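Local coordinates for protein tryparedoxin (Leishmania major, PDB 3S9F) that probably acts as a thioredoxin-fold disulfide reductase that passes electrons along the parasite's hydroperoxide-detoxification pathway, at residues A[59-63]-A[128-132]. Residues are numbered along the deposited sequence; the frame is centred on the assembly and turned at random.
Sequences WCPPC and SIPTL
I129 lays the CD1 end of its side chain over the cysteine pair, touching C60 CB and C63 SG, each 3.8 Å from CD1. With CG1 lodged between the backbone N and the carbonyl carbon (chi1 51°), the branch extends toward the start of helix 61-77 and on to W59, whose CH2 meets CD1 at 3.9 Å; the two side chains cross at about a right angle. W59 is tied elsewhere by a weak NE1 hydrogen bond to W90 O.

P130, entered through a cis peptide bond, faces the same sulfur from another side. C63 SG sits 3.5 Å from P130 N and 3.7 Å from P130 CD, its chi1 of -62° setting it anti to the carbonyl carbon. Next to it, P62 CB packs on P130 CD at 3.9 Å, the two prolines nearly perpendicular. No hydrogen bond joins the segments; the fit rests on van der Waals contacts, several of them to the cysteine sulfurs. C60 SG and C63 SG lie 2.7 Å apart, too long for a disulfide and short for two thiols, which leaves their redox state doubtful, although the C60-C63 disulfide is known for this protein.

Just after P130, T131 pairs through its backbone with F55 of strand 50-56. A CxxC at a helix N-terminus, with C60 as N-cap, facing a cis-proline before a sheet strand, is the hallmark of the thioredoxin-fold redox site.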
loop_
_atom_site.group_PDB
_atom_site.type_symbol
_atom_site.label_atom_id
_atom_site.label_comp_id
_atom_site.label_asym_id
_atom_site.label_seq_id
_atom_site.Cartn_x
_atom_site.Cartn_y
_atom_site.Cartn_z
ATOM N N TRP A 59 8.574 -17.698 -15.964
ATOM C CA TRP A 59 9.876 -18.209 -16.433
ATOM C C TRP A 59 10.434 -19.356 -15.572
ATOM O O TRP A 59 11.491 -19.947 -15.855
ATOM C CB TRP A 59 10.877 -17.041 -16.533
ATOM C CG TRP A 59 11.026 -16.172 -15.289
ATOM C CD1 TRP A 59 10.621 -14.856 -15.149
ATOM C CD2 TRP A 59 11.650 -16.524 -14.051
ATOM N NE1 TRP A 59 10.946 -14.395 -13.910
ATOM C CE2 TRP A 59 11.575 -15.389 -13.207
ATOM C CE3 TRP A 59 12.246 -17.689 -13.557
ATOM C CZ2 TRP A 59 12.070 -15.392 -11.894
ATOM C CZ3 TRP A 59 12.748 -17.687 -12.263
ATOM C CH2 TRP A 59 12.657 -16.542 -11.443
ATOM N N CYS A 60 9.694 -19.684 -14.527
ATOM C CA CYS A 60 10.129 -20.630 -13.529
ATOM C C CYS A 60 9.548 -22.018 -13.839
ATOM O O CYS A 60 8.332 -22.193 -13.847
ATOM C CB CYS A 60 9.677 -20.104 -12.164
ATOM S SG CYS A 60 9.598 -21.336 -10.880
ATOM N N PRO A 61 10.416 -23.009 -14.120
ATOM C CA PRO A 61 9.892 -24.345 -14.453
ATOM C C PRO A 61 9.066 -25.052 -13.359
ATOM O O PRO A 61 8.006 -25.608 -13.680
ATOM C CB PRO A 61 11.155 -25.135 -14.836
ATOM C CG PRO A 61 12.107 -24.079 -15.343
ATOM C CD PRO A 61 11.863 -22.909 -14.401
ATOM N N PRO A 62 9.516 -25.043 -12.084
ATOM C CA PRO A 62 8.611 -25.659 -11.119
ATOM C C PRO A 62 7.296 -24.903 -10.909
ATOM O O PRO A 62 6.288 -25.537 -10.561
ATOM C CB PRO A 62 9.434 -25.690 -9.827
ATOM C CG PRO A 62 10.447 -24.656 -9.993
ATOM C CD PRO A 62 10.802 -24.700 -11.457
ATOM N N CYS A 63 7.293 -23.578 -11.121
ATOM C CA CYS A 63 6.033 -22.820 -11.103
ATOM C C CYS A 63 5.065 -23.288 -12.169
ATOM O O CYS A 63 3.864 -23.392 -11.913
ATOM C CB CYS A 63 6.250 -21.322 -11.282
ATOM S SG CYS A 63 7.220 -20.534 -10.013
ATOM N N SER A 128 12.661 -18.863 -2.799
ATOM C CA SER A 128 12.444 -19.614 -4.015
ATOM C C SER A 128 10.968 -19.583 -4.377
ATOM O O SER A 128 10.091 -19.301 -3.540
ATOM C CB SER A 128 12.897 -21.070 -3.878
ATOM O OG SER A 128 12.279 -21.673 -2.756
ATOM N N ILE A 129 10.701 -19.905 -5.623
ATOM C CA ILE A 129 9.322 -19.951 -6.095
ATOM C C ILE A 129 9.103 -21.323 -6.759
ATOM O O ILE A 129 10.072 -21.969 -7.149
ATOM C CB ILE A 129 8.993 -18.760 -7.042
ATOM C CG1 ILE A 129 10.030 -18.634 -8.176
ATOM C CG2 ILE A 129 8.875 -17.451 -6.241
ATOM C CD1 ILE A 129 9.575 -17.648 -9.271
ATOM N N PRO A 130 7.844 -21.798 -6.846
ATOM C CA PRO A 130 6.593 -21.223 -6.336
ATOM C C PRO A 130 6.502 -21.296 -4.815
ATOM O O PRO A 130 6.952 -22.281 -4.212
ATOM C CB PRO A 130 5.510 -22.105 -6.959
ATOM C CG PRO A 130 6.180 -23.454 -7.150
ATOM C CD PRO A 130 7.649 -23.140 -7.436
ATOM N N THR A 131 5.989 -20.235 -4.205
ATOM C CA THR A 131 5.762 -20.206 -2.754
ATOM C C THR A 131 4.376 -19.636 -2.509
ATOM O O THR A 131 3.966 -18.669 -3.166
ATOM C CB THR A 131 6.840 -19.371 -2.005
ATOM O OG1 THR A 131 8.105 -20.060 -2.067
ATOM C CG2 THR A 131 6.473 -19.198 -0.521
ATOM N N LEU A 132 3.659 -20.245 -1.570
ATOM C CA LEU A 132 2.332 -19.784 -1.210
ATOM C C LEU A 132 2.298 -19.498 0.304
ATOM O O LEU A 132 2.604 -20.377 1.117
ATOM C CB LEU A 132 1.327 -20.870 -1.649
ATOM C CG LEU A 132 -0.158 -20.703 -1.897
ATOM C CD1 LEU A 132 -0.477 -19.602 -2.913
ATOM C CD2 LEU A 132 -0.699 -22.076 -2.379
#